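PDB 5BOV: putative epoxide hydrolase protein from Klebsiella pneumoniae subsp. pneumoniae, which probably acts as an alpha/beta-hydrolase-fold hydrolase, perhaps opening epoxides or cleaving monoacylglycerol-type esters, although its natural substrate is not established. Local coordinates for residues 131-136 with 248-253; 108-113 with 282-287; 244-249 with 270-275. All blocks are in the same frame, centred on the assembly; numbering follows the deposited sequence.

Contact 1. Residues 131-136 with 248-253; sequences VSVSGY and ITLEGA
Leu250 and Val131 meet methyl to methyl across two adjacent parallel strands, Leu250 CD1 lying 3.8 Å from Val131 CG1 where the two side chains cross. The strand partner of Leu250 is Val133, so the leucine slants back to a residue two places earlier; its CG, set beside its own backbone N (chi1 -55°), sends CD1 that way. Val133 adds a looser touch, its CG2 4.2 Å from Leu250 CD1. Helix 291-303 packs on this apolar face through Phe294 and Ala301.

Ile248 contributes mainly through its carbonyl oxygen, which accepts a hydrogen bond from the backbone N of Ser132 at 3.0 Å and is also approached by Val131 CA at 3.2 Å. The pairing illustrates how the central sheet of an alpha/beta hydrolase stays continuous across a long insertion: strands 127-133 and 247-252 are neighbours, their stretches 131-133 and 248-252 inclined at 27°, although a largely helical excursion, consistent with the cap region of epoxide hydrolases, separates them in sequence.

Farther along, Leu250 N reaches Ser132 O only weakly, whereas Ser134 N gives Leu250 O a nearly straight bond of 2.8 Å (N-H...O 176°). Ser134 belongs to the type II turn, Ser132 to Gly135, in which strand 127-133 ends. Thr249 CG2 lies against Gly135 CA in this turn, 3.7 Å away. Ser134 OG donates to Glu251 OE1 at 2.8 Å, meeting the carboxylate on its syn side and somewhat out of plane; the other oxygen, OE2, accepts hydrogen bonds from Gly252 N and Asn255 ND2.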
ATOM      1  N   VAL A 131      10.384  -0.617  -4.561  1.00  7.45           N
ATOM      2  CA  VAL A 131      10.343   0.763  -4.181  1.00  7.37           C
ATOM      3  C   VAL A 131       9.404   0.845  -2.985  1.00  7.21           C
ATOM      4  O   VAL A 131       8.233   0.541  -3.092  1.00  6.85           O
ATOM      5  CB  VAL A 131       9.894   1.706  -5.308  1.00  7.44           C
ATOM      6  CG1 VAL A 131       9.773   3.114  -4.807  1.00  7.76           C
ATOM      7  CG2 VAL A 131      10.912   1.655  -6.430  1.00  7.48           C
ATOM      8  N   SER A 132       9.953   1.222  -1.833  1.00  7.01           N
ATOM      9  CA  SER A 132       9.168   1.244  -0.581  1.00  7.15           C
ATOM     10  C   SER A 132       9.173   2.644  -0.005  1.00  7.22           C
ATOM     11  O   SER A 132      10.163   3.104   0.598  1.00  7.22           O
ATOM     12  CB  SER A 132       9.752   0.228   0.417  1.00  7.82           C
ATOM     13  OG  SER A 132       8.892   0.049   1.534  1.00  7.58           O
ATOM     14  N   VAL A 133       8.054   3.343  -0.150  1.00  7.16           N
ATOM     15  CA  VAL A 133       7.971   4.674   0.385  1.00  7.41           C
ATOM     16  C   VAL A 133       7.895   4.618   1.934  1.00  8.03           C
ATOM     17  O   VAL A 133       7.108   3.823   2.487  1.00  8.16           O
ATOM     18  CB  VAL A 133       6.740   5.453  -0.096  1.00  7.64           C
ATOM     19  CG1 VAL A 133       6.622   6.822   0.561  1.00  7.66           C
ATOM     20  CG2 VAL A 133       6.731   5.554  -1.602  1.00  7.96           C
ATOM     21  N   SER A 134       8.693   5.426   2.579  1.00  8.37           N
ATOM     22  CA  SER A 134       8.831   5.464   4.071  1.00  8.63           C
ATOM     23  C   SER A 134       9.560   4.269   4.651  1.00  8.81           C
ATOM     24  O   SER A 134       9.509   4.069   5.860  1.00 10.50           O
ATOM     25  CB  SER A 134       7.510   5.767   4.790  1.00  9.11           C
ATOM     26  OG  SER A 134       6.975   6.991   4.289  1.00 10.77           O
ATOM     27  N   GLY A 135      10.251   3.483   3.821  1.00  8.80           N
ATOM     28  CA  GLY A 135      11.199   2.532   4.329  1.00  9.49           C
ATOM     29  C   GLY A 135      10.594   1.169   4.655  1.00  9.15           C
ATOM     30  O   GLY A 135       9.931   0.558   3.857  1.00  9.66           O
ATOM     31  N   TYR A 136      10.996   0.666   5.814  1.00  8.82           N
ATOM     32  CA  TYR A 136      10.664  -0.706   6.207  1.00  9.15           C
ATOM     33  C   TYR A 136       9.430  -0.584   7.093  1.00  9.19           C
ATOM     34  O   TYR A 136       9.500  -0.102   8.244  1.00 10.01           O
ATOM     35  CB  TYR A 136      11.817  -1.328   7.003  1.00  9.43           C
ATOM     36  CG  TYR A 136      11.604  -2.788   7.401  1.00  9.91           C
ATOM     37  CD1 TYR A 136      11.983  -3.821   6.539  1.00 10.05           C
ATOM     38  CD2 TYR A 136      11.117  -3.110   8.645  1.00 10.13           C
ATOM     39  CE1 TYR A 136      11.847  -5.150   6.902  1.00 10.29           C
ATOM     40  CE2 TYR A 136      10.991  -4.452   9.037  1.00 10.21           C
ATOM     41  CZ  TYR A 136      11.366  -5.455   8.176  1.00 10.47           C
ATOM     42  OH  TYR A 136      11.190  -6.765   8.579  1.00 11.01           O
ATOM     43  N   ILE A 248      14.878   0.697  -3.454  1.00  8.60           N
ATOM     44  CA  ILE A 248      14.978   2.102  -3.241  1.00  8.69           C
ATOM     45  C   ILE A 248      13.879   2.540  -2.299  1.00  8.29           C
ATOM     46  O   ILE A 248      12.720   2.226  -2.536  1.00  7.95           O
ATOM     47  CB  ILE A 248      14.908   2.936  -4.559  1.00  9.49           C
ATOM     48  CG1 ILE A 248      16.086   2.527  -5.447  1.00 10.11           C
ATOM     49  CG2 ILE A 248      14.859   4.392  -4.271  1.00  9.72           C
ATOM     50  CD1 ILE A 248      16.157   3.325  -6.743  1.00 10.51           C
ATOM     51  N   THR A 249      14.260   3.226  -1.227  1.00  8.12           N
ATOM     52  CA  THR A 249      13.291   3.841  -0.343  1.00  7.87           C
ATOM     53  C   THR A 249      13.185   5.348  -0.670  1.00  7.91           C
ATOM     54  O   THR A 249      14.113   5.970  -1.118  1.00  7.76           O
ATOM     55  CB  THR A 249      13.651   3.648   1.162  1.00  8.00           C
ATOM     56  OG1 THR A 249      14.950   4.161   1.387  1.00  8.58           O
ATOM     57  CG2 THR A 249      13.562   2.194   1.513  1.00  8.11           C
ATOM     58  N   LEU A 250      11.957   5.872  -0.475  1.00  7.88           N
ATOM     59  CA  LEU A 250      11.632   7.251  -0.761  1.00  8.33           C
ATOM     60  C   LEU A 250      11.011   7.911   0.455  1.00  8.74           C
ATOM     61  O   LEU A 250      10.238   7.272   1.169  1.00  8.83           O
ATOM     62  CB  LEU A 250      10.626   7.390  -1.903  1.00  8.59           C
ATOM     63  CG  LEU A 250      10.978   6.723  -3.219  1.00  8.73           C
ATOM     64  CD1 LEU A 250       9.811   6.900  -4.201  1.00  8.97           C
ATOM     65  CD2 LEU A 250      12.222   7.375  -3.781  1.00  9.15           C
ATOM     66  N   GLU A 251      11.248   9.225   0.632  1.00  9.66           N
ATOM     67  CA  GLU A 251      10.449   9.919   1.615  1.00 10.40           C
ATOM     68  C   GLU A 251      10.267  11.305   1.072  1.00 11.90           C
ATOM     69  O   GLU A 251      11.123  11.816   0.383  1.00 12.28           O
ATOM     70  CB  GLU A 251      11.230   9.916   2.937  1.00 10.87           C
ATOM     71  CG  GLU A 251      10.437  10.516   4.076  1.00 11.84           C
ATOM     72  CD  GLU A 251       9.095   9.836   4.204  1.00 12.10           C
ATOM     73  OE1 GLU A 251       9.047   8.737   4.781  1.00 13.40           O
ATOM     74  OE2 GLU A 251       8.047  10.398   3.698  1.00 12.75           O
ATOM     75  N   GLY A 252       9.175  11.943   1.496  1.00 13.32           N
ATOM     76  CA  GLY A 252       8.882  13.326   1.086  1.00 14.63           C
ATOM     77  C   GLY A 252       9.168  14.270   2.207  1.00 15.58           C
ATOM     78  O   GLY A 252       9.006  13.929   3.410  1.00 15.51           O
ATOM     79  N   ALA A 253       9.593  15.496   1.902  1.00 15.79           N
ATOM     80  CA  ALA A 253       9.921  16.473   2.952  1.00 17.55           C
ATOM     81  C   ALA A 253       8.718  17.033   3.694  1.00 18.76           C
ATOM     82  O   ALA A 253       8.837  17.560   4.792  1.00 19.11           O
ATOM     83  CB  ALA A 253      10.686  17.602   2.312  1.00 19.06           C
TER

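Contact 2. Residues 108-113 with 282-287; sequences GFDWGA and VGHNPP
Phe109 and Asp110, in a Gly-Phe-Asp-Trp-Gly turn with the pattern and strained backbone of a nucleophile elbow, face the loop of His284 and the start of helix 286-289. In alpha/beta hydrolases such an elbow and such a loop bring nucleophile and histidine together, a role that Asp110 and His284 would probably play here.

Packing dominates. The amide of Asn285 stacks on the Phe109 ring with the planes 24° apart, its OD1 lying 3.4 Å above the ring and displaced toward the rim near CZ. Pro287 CG approaches Phe109 CD1 obliquely at 3.6 Å, and His284 O comes at a slant to CD2. The amide is held by bonds outside the pair: OD1 caps helix 286-289 at Gln288 N, while ND2 is bonded to Ser46 OG. Tyr42 meets Phe109 edge-to-face.

The polar approach is looser. Asp110 OD2 is bonded by Trp40 N and, weakly, by Trp111 N, which steadies the carboxylate next to the histidine. With CG of His284 opposite its backbone N (chi1 -178°), the imidazole extends toward Asp110, whose OD1 lies near the ring plane at the edge, 3.7 Å from His284 NE2.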
ATOM      1  N   GLY A 108       5.204   0.557  -3.550  1.00  7.04           N
ATOM      2  CA  GLY A 108       4.061   0.911  -2.788  1.00  7.20           C
ATOM      3  C   GLY A 108       4.309   2.047  -1.791  1.00  7.40           C
ATOM      4  O   GLY A 108       5.464   2.466  -1.568  1.00  7.57           O
ATOM      5  N   PHE A 109       3.202   2.590  -1.285  1.00  7.66           N
ATOM      6  CA  PHE A 109       3.239   3.507  -0.136  1.00  7.65           C
ATOM      7  C   PHE A 109       2.165   3.095   0.876  1.00  8.42           C
ATOM      8  O   PHE A 109       1.180   2.490   0.527  1.00  8.86           O
ATOM      9  CB  PHE A 109       3.101   5.015  -0.567  1.00  7.85           C
ATOM     10  CG  PHE A 109       1.712   5.357  -1.094  1.00  7.65           C
ATOM     11  CD1 PHE A 109       1.320   4.947  -2.393  1.00  7.91           C
ATOM     12  CD2 PHE A 109       0.778   6.015  -0.294  1.00  7.92           C
ATOM     13  CE1 PHE A 109       0.045   5.245  -2.837  1.00  7.74           C
ATOM     14  CE2 PHE A 109      -0.507   6.349  -0.758  1.00  7.80           C
ATOM     15  CZ  PHE A 109      -0.859   5.962  -2.039  1.00  7.66           C
ATOM     16  N   ASP A 110       2.418   3.403   2.158  1.00  8.82           N
ATOM     17  CA  ASP A 110       1.510   3.135   3.255  1.00  9.42           C
ATOM     18  C   ASP A 110       1.140   1.650   3.249  1.00  8.81           C
ATOM     19  O   ASP A 110       2.071   0.835   3.172  1.00  8.54           O
ATOM     20  CB  ASP A 110       0.319   4.148   3.219  1.00 10.28           C
ATOM     21  CG  ASP A 110      -0.572   3.986   4.356  1.00 11.66           C
ATOM     22  OD1 ASP A 110      -0.136   4.239   5.559  1.00 16.48           O
ATOM     23  OD2 ASP A 110      -1.679   3.487   4.233  1.00 10.22           O
ATOM     24  N   TRP A 111      -0.122   1.242   3.293  1.00  8.03           N
ATOM     25  CA  TRP A 111      -0.434  -0.212   3.294  1.00  7.97           C
ATOM     26  C   TRP A 111       0.236  -0.917   2.111  1.00  8.05           C
ATOM     27  O   TRP A 111       0.593  -2.081   2.210  1.00  7.89           O
ATOM     28  CB  TRP A 111      -1.908  -0.467   3.170  1.00  8.08           C
ATOM     29  CG  TRP A 111      -2.789  -0.048   4.326  1.00  8.15           C
ATOM     30  CD1 TRP A 111      -2.477   0.703   5.385  1.00  8.46           C
ATOM     31  CD2 TRP A 111      -4.174  -0.386   4.462  1.00  8.59           C
ATOM     32  NE1 TRP A 111      -3.615   0.899   6.193  1.00  8.41           N
ATOM     33  CE2 TRP A 111      -4.650   0.224   5.654  1.00  8.55           C
ATOM     34  CE3 TRP A 111      -5.069  -1.106   3.680  1.00  8.76           C
ATOM     35  CZ2 TRP A 111      -6.005   0.120   6.061  1.00  9.06           C
ATOM     36  CZ3 TRP A 111      -6.387  -1.265   4.118  1.00  9.13           C
ATOM     37  CH2 TRP A 111      -6.835  -0.635   5.273  1.00  9.25           C
ATOM     38  N   GLY A 112       0.321  -0.245   0.958  1.00  7.52           N
ATOM     39  CA  GLY A 112       0.929  -0.853  -0.169  1.00  7.86           C
ATOM     40  C   GLY A 112       2.439  -1.107  -0.039  1.00  8.02           C
ATOM     41  O   GLY A 112       2.961  -2.069  -0.579  1.00  8.29           O
ATOM     42  N   ALA A 113       3.122  -0.209   0.646  1.00  8.02           N
ATOM     43  CA  ALA A 113       4.533  -0.386   0.952  1.00  8.21           C
ATOM     44  C   ALA A 113       4.707  -1.540   1.911  1.00  8.25           C
ATOM     45  O   ALA A 113       5.578  -2.391   1.754  1.00  8.34           O
ATOM     46  CB  ALA A 113       5.195   0.847   1.512  1.00  8.12           C
ATOM     47  N   VAL A 282       6.249  17.475  -1.440  1.00 18.48           N
ATOM     48  CA  VAL A 282       5.800  16.001  -1.470  1.00 14.95           C
ATOM     49  C   VAL A 282       5.548  15.485  -0.097  1.00 12.76           C
ATOM     50  O   VAL A 282       6.394  15.591   0.832  1.00 12.05           O
ATOM     51  CB  VAL A 282       6.843  15.053  -2.161  1.00 14.81           C
ATOM     52  CG1 VAL A 282       6.267  13.653  -2.295  1.00 14.18           C
ATOM     53  CG2 VAL A 282       7.198  15.557  -3.551  1.00 16.24           C
ATOM     54  N   GLY A 283       4.358  14.938   0.087  1.00 11.32           N
ATOM     55  CA  GLY A 283       3.875  14.406   1.304  1.00 10.41           C
ATOM     56  C   GLY A 283       3.838  12.884   1.377  1.00  9.56           C
ATOM     57  O   GLY A 283       4.820  12.199   0.982  1.00  9.80           O
ATOM     58  N   HIS A 284       2.721  12.376   1.821  1.00  9.19           N
ATOM     59  CA  HIS A 284       2.530  10.989   2.120  1.00  9.75           C
ATOM     60  C   HIS A 284       2.262  10.111   0.892  1.00  9.69           C
ATOM     61  O   HIS A 284       2.339   8.855   0.995  1.00 10.18           O
ATOM     62  CB  HIS A 284       1.356  10.930   3.071  1.00 10.49           C
ATOM     63  CG  HIS A 284       1.011   9.576   3.558  1.00 11.75           C
ATOM     64  ND1 HIS A 284       1.902   8.763   4.223  1.00 13.52           N
ATOM     65  CD2 HIS A 284      -0.176   8.931   3.593  1.00 13.04           C
ATOM     66  CE1 HIS A 284       1.293   7.639   4.576  1.00 13.15           C
ATOM     67  NE2 HIS A 284       0.032   7.740   4.249  1.00 13.84           N
ATOM     68  N   ASN A 285       1.930  10.727  -0.233  1.00  9.06           N
ATOM     69  CA  ASN A 285       1.602   9.957  -1.470  1.00  8.37           C
ATOM     70  C   ASN A 285       2.507  10.370  -2.651  1.00  8.27           C
ATOM     71  O   ASN A 285       2.082  11.097  -3.548  1.00  7.71           O
ATOM     72  CB  ASN A 285       0.104  10.115  -1.756  1.00  8.24           C
ATOM     73  CG  ASN A 285      -0.387   9.250  -2.888  1.00  8.42           C
ATOM     74  OD1 ASN A 285       0.391   8.674  -3.671  1.00  7.89           O
ATOM     75  ND2 ASN A 285      -1.701   9.158  -3.014  1.00  8.45           N
ATOM     76  N   PRO A 286       3.779   9.960  -2.614  1.00  8.07           N
ATOM     77  CA  PRO A 286       4.669  10.319  -3.687  1.00  8.20           C
ATOM     78  C   PRO A 286       4.223   9.945  -5.090  1.00  8.09           C
ATOM     79  O   PRO A 286       4.425  10.724  -6.013  1.00  8.13           O
ATOM     80  CB  PRO A 286       5.975   9.617  -3.298  1.00  8.28           C
ATOM     81  CG  PRO A 286       5.953   9.596  -1.816  1.00  8.34           C
ATOM     82  CD  PRO A 286       4.561   9.322  -1.494  1.00  8.12           C
ATOM     83  N   PRO A 287       3.606   8.757  -5.250  1.00  7.71           N
ATOM     84  CA  PRO A 287       3.282   8.527  -6.682  1.00  7.72           C
ATOM     85  C   PRO A 287       2.221   9.477  -7.231  1.00  8.04           C
ATOM     86  O   PRO A 287       2.257   9.823  -8.403  1.00  8.40           O
ATOM     87  CB  PRO A 287       2.773   7.096  -6.726  1.00  7.75           C
ATOM     88  CG  PRO A 287       2.438   6.712  -5.298  1.00  7.65           C
ATOM     89  CD  PRO A 287       3.332   7.596  -4.439  1.00  7.83           C
TER

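Contact 3. Residues 244-249 with 270-275; sequences TVPTIT and TGKYEH
The strand pair of a beta-alpha-beta unit is joined here: strand 247-252 lies parallel to strand 273-278, the outermost strand on this side of the sheet, with the short helix 262-265 in the connection. Thr247 N donates to Lys272 O at 3.0 Å, Glu274 N to Thr247 O at 3.1 Å, and Thr249 N to Glu274 O at 3.0 Å.

Before the strands begin, water stands in for direct pairing. One water donates hydrogen bonds to Val245 O (2.8 Å) and Lys272 O and accepts one from Gly271 N, while another links Thr244 O to Lys272 N. Thr247 OG1 also donates to Val245 O, from above its carbonyl plane.

On the face shared by Thr247, Thr249, Tyr273 and His275, the Thr249 hydroxyl bridges the Tyr273 hydroxyl and the His275 ring. Its OG1 is 2.6 Å from Tyr273 OH and 2.7 Å from His275 ND1, which it meets near the plane of the imidazole. The torsion of Thr249 (chi1 56°) places OG1 between its backbone N and carbonyl carbon and turns it to these partners. His275 NE2 is bonded in turn to Asp277 OD1, and Tyr265 packs against the group. Bonded at both nitrogens, the imidazole is probably restrained from flipping, and a buried hydroxyl gains two short bonds that tie Tyr273 and His275, two residues apart on one face of the edge strand, to strand 247-252.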
ATOM      1  N   THR A 244      16.036  -8.646   1.180  1.00 10.79           N
ATOM      2  CA  THR A 244      17.277  -8.965   0.508  1.00 11.16           C
ATOM      3  C   THR A 244      17.348  -8.473  -0.953  1.00 10.97           C
ATOM      4  O   THR A 244      18.392  -8.527  -1.601  1.00 11.58           O
ATOM      5  CB  THR A 244      17.502 -10.518   0.487  1.00 12.09           C
ATOM      6  OG1 THR A 244      16.491 -11.149  -0.306  1.00 12.22           O
ATOM      7  CG2 THR A 244      17.536 -11.072   1.880  1.00 12.81           C
ATOM      8  N   VAL A 245      16.178  -8.047  -1.511  1.00 10.06           N
ATOM      9  CA  VAL A 245      16.105  -7.683  -2.912  1.00 10.03           C
ATOM     10  C   VAL A 245      16.512  -6.231  -3.114  1.00  9.66           C
ATOM     11  O   VAL A 245      16.472  -5.417  -2.171  1.00  9.68           O
ATOM     12  CB  VAL A 245      14.700  -7.904  -3.507  1.00 10.21           C
ATOM     13  CG1 VAL A 245      14.234  -9.342  -3.182  1.00 10.80           C
ATOM     14  CG2 VAL A 245      13.694  -6.909  -3.028  1.00  9.77           C
ATOM     15  N   PRO A 246      16.957  -5.883  -4.312  1.00  9.91           N
ATOM     16  CA  PRO A 246      17.336  -4.470  -4.551  1.00  9.85           C
ATOM     17  C   PRO A 246      16.163  -3.518  -4.238  1.00  9.21           C
ATOM     18  O   PRO A 246      15.093  -3.729  -4.719  1.00  9.47           O
ATOM     19  CB  PRO A 246      17.698  -4.426  -6.055  1.00 10.21           C
ATOM     20  CG  PRO A 246      18.087  -5.817  -6.340  1.00 10.61           C
ATOM     21  CD  PRO A 246      17.190  -6.693  -5.526  1.00 10.15           C
ATOM     22  N   THR A 247      16.456  -2.496  -3.453  1.00  8.72           N
ATOM     23  CA  THR A 247      15.391  -1.621  -2.931  1.00  8.41           C
ATOM     24  C   THR A 247      15.811  -0.168  -3.013  1.00  8.49           C
ATOM     25  O   THR A 247      16.957   0.196  -2.628  1.00  8.71           O
ATOM     26  CB  THR A 247      15.110  -1.960  -1.490  1.00  8.24           C
ATOM     27  OG1 THR A 247      14.660  -3.339  -1.378  1.00  8.48           O
ATOM     28  CG2 THR A 247      14.045  -1.067  -0.907  1.00  8.10           C
ATOM     29  N   ILE A 248      14.878   0.697  -3.454  1.00  8.60           N
ATOM     30  CA  ILE A 248      14.978   2.102  -3.241  1.00  8.69           C
ATOM     31  C   ILE A 248      13.879   2.540  -2.299  1.00  8.29           C
ATOM     32  O   ILE A 248      12.720   2.226  -2.536  1.00  7.95           O
ATOM     33  CB  ILE A 248      14.908   2.936  -4.559  1.00  9.49           C
ATOM     34  CG1 ILE A 248      16.086   2.527  -5.447  1.00 10.11           C
ATOM     35  CG2 ILE A 248      14.859   4.392  -4.271  1.00  9.72           C
ATOM     36  CD1 ILE A 248      16.157   3.325  -6.743  1.00 10.51           C
ATOM     37  N   THR A 249      14.260   3.226  -1.227  1.00  8.12           N
ATOM     38  CA  THR A 249      13.291   3.841  -0.343  1.00  7.87           C
ATOM     39  C   THR A 249      13.185   5.348  -0.670  1.00  7.91           C
ATOM     40  O   THR A 249      14.113   5.970  -1.118  1.00  7.76           O
ATOM     41  CB  THR A 249      13.651   3.648   1.162  1.00  8.00           C
ATOM     42  OG1 THR A 249      14.950   4.161   1.387  1.00  8.58           O
ATOM     43  CG2 THR A 249      13.562   2.194   1.513  1.00  8.11           C
ATOM     44  N   THR A 270      19.257  -5.596   3.092  1.00 11.13           N
ATOM     45  CA  THR A 270      20.542  -6.214   3.106  1.00 12.02           C
ATOM     46  C   THR A 270      21.143  -6.459   1.736  1.00 12.76           C
ATOM     47  O   THR A 270      22.244  -7.004   1.684  1.00 13.01           O
ATOM     48  CB  THR A 270      20.503  -7.519   3.913  1.00 12.67           C
ATOM     49  OG1 THR A 270      19.453  -8.365   3.431  1.00 12.65           O
ATOM     50  CG2 THR A 270      20.265  -7.231   5.378  1.00 12.52           C
ATOM     51  N   GLY A 271      20.384  -6.145   0.662  1.00 12.66           N
ATOM     52  CA  GLY A 271      20.917  -6.204  -0.670  1.00 12.78           C
ATOM     53  C   GLY A 271      21.292  -4.827  -1.173  1.00 12.80           C
ATOM     54  O   GLY A 271      21.723  -3.948  -0.450  1.00 12.82           O
ATOM     55  N   LYS A 272      21.209  -4.659  -2.485  1.00 12.77           N
ATOM     56  CA  LYS A 272      21.470  -3.381  -3.105  1.00 13.56           C
ATOM     57  C   LYS A 272      20.440  -2.415  -2.598  1.00 12.00           C
ATOM     58  O   LYS A 272      19.281  -2.786  -2.411  1.00 11.61           O
ATOM     59  CB  LYS A 272      21.348  -3.543  -4.629  1.00 16.21           C
ATOM     60  CG  LYS A 272      22.468  -4.419  -5.162  1.00 20.68           C
ATOM     61  CD  LYS A 272      22.303  -4.543  -6.641  1.00 26.41           C
ATOM     62  CE  LYS A 272      23.543  -5.201  -7.234  1.00 30.85           C
ATOM     63  NZ  LYS A 272      23.513  -5.196  -8.722  1.00 34.66           N
ATOM     64  N   TYR A 273      20.885  -1.173  -2.374  1.00 11.64           N
ATOM     65  CA  TYR A 273      20.053  -0.180  -1.656  1.00 10.83           C
ATOM     66  C   TYR A 273      20.376   1.235  -1.990  1.00 11.02           C
ATOM     67  O   TYR A 273      21.534   1.607  -2.138  1.00 12.09           O
ATOM     68  CB  TYR A 273      20.273  -0.339  -0.152  1.00 10.34           C
ATOM     69  CG  TYR A 273      19.407   0.556   0.660  1.00  9.74           C
ATOM     70  CD1 TYR A 273      18.083   0.276   0.796  1.00  9.54           C
ATOM     71  CD2 TYR A 273      19.891   1.722   1.199  1.00  9.94           C
ATOM     72  CE1 TYR A 273      17.246   1.143   1.510  1.00  9.59           C
ATOM     73  CE2 TYR A 273      19.087   2.595   1.925  1.00  9.85           C
ATOM     74  CZ  TYR A 273      17.762   2.304   2.060  1.00  9.78           C
ATOM     75  OH  TYR A 273      16.915   3.149   2.769  1.00  9.97           O
ATOM     76  N   GLU A 274      19.337   2.068  -2.035  1.00 10.77           N
ATOM     77  CA  GLU A 274      19.496   3.514  -2.117  1.00 11.20           C
ATOM     78  C   GLU A 274      18.306   4.143  -1.435  1.00 10.61           C
ATOM     79  O   GLU A 274      17.177   3.616  -1.574  1.00 10.49           O
ATOM     80  CB  GLU A 274      19.537   3.922  -3.574  1.00 12.30           C
ATOM     81  CG  GLU A 274      19.827   5.394  -3.753  1.00 13.82           C
ATOM     82  CD  GLU A 274      19.754   5.908  -5.198  1.00 15.54           C
ATOM     83  OE1 GLU A 274      19.864   5.101  -6.113  1.00 18.89           O
ATOM     84  OE2 GLU A 274      19.587   7.139  -5.318  1.00 17.29           O
ATOM     85  N   HIS A 275      18.563   5.193  -0.699  1.00 10.26           N
ATOM     86  CA  HIS A 275      17.499   6.006  -0.144  1.00 10.26           C
ATOM     87  C   HIS A 275      17.433   7.360  -0.864  1.00 10.51           C
ATOM     88  O   HIS A 275      18.477   7.990  -1.094  1.00 11.85           O
ATOM     89  CB  HIS A 275      17.692   6.291   1.361  1.00 10.00           C
ATOM     90  CG  HIS A 275      16.598   7.158   1.879  1.00 10.12           C
ATOM     91  ND1 HIS A 275      15.301   6.719   1.995  1.00 10.02           N
ATOM     92  CD2 HIS A 275      16.570   8.478   2.200  1.00 10.22           C
ATOM     93  CE1 HIS A 275      14.511   7.701   2.338  1.00  9.75           C
ATOM     94  NE2 HIS A 275      15.266   8.801   2.468  1.00 10.27           N
TER
HETATM   95  O   HOH W   1      19.962  -7.171  -3.734  1.00 18.66           O
HETATM   96  O   HOH W   2      18.258  -4.459  -0.229  1.00 10.80           O

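In the fold
Contacts 1 and 3 are successive joints of one sheet, sharing strand 247-252 and its residues Ile248 and Thr249: contact 1 pairs it with strand 127-133, contact 3 with the outermost strand 273-278, their centres about 11 Å apart. Contact 2 lies nearer the centre of the molecule, its centre about 8 Å from that of contact 1, and the two touch where Gly108 pairs with Val131 and Val133. It is about 17 Å, centre to centre, from contact 3. Along the chain, the loop closed by contact 2 encloses both others. The sheet runs from the probable nucleophile elbow out to the edge before the chain returns with His284.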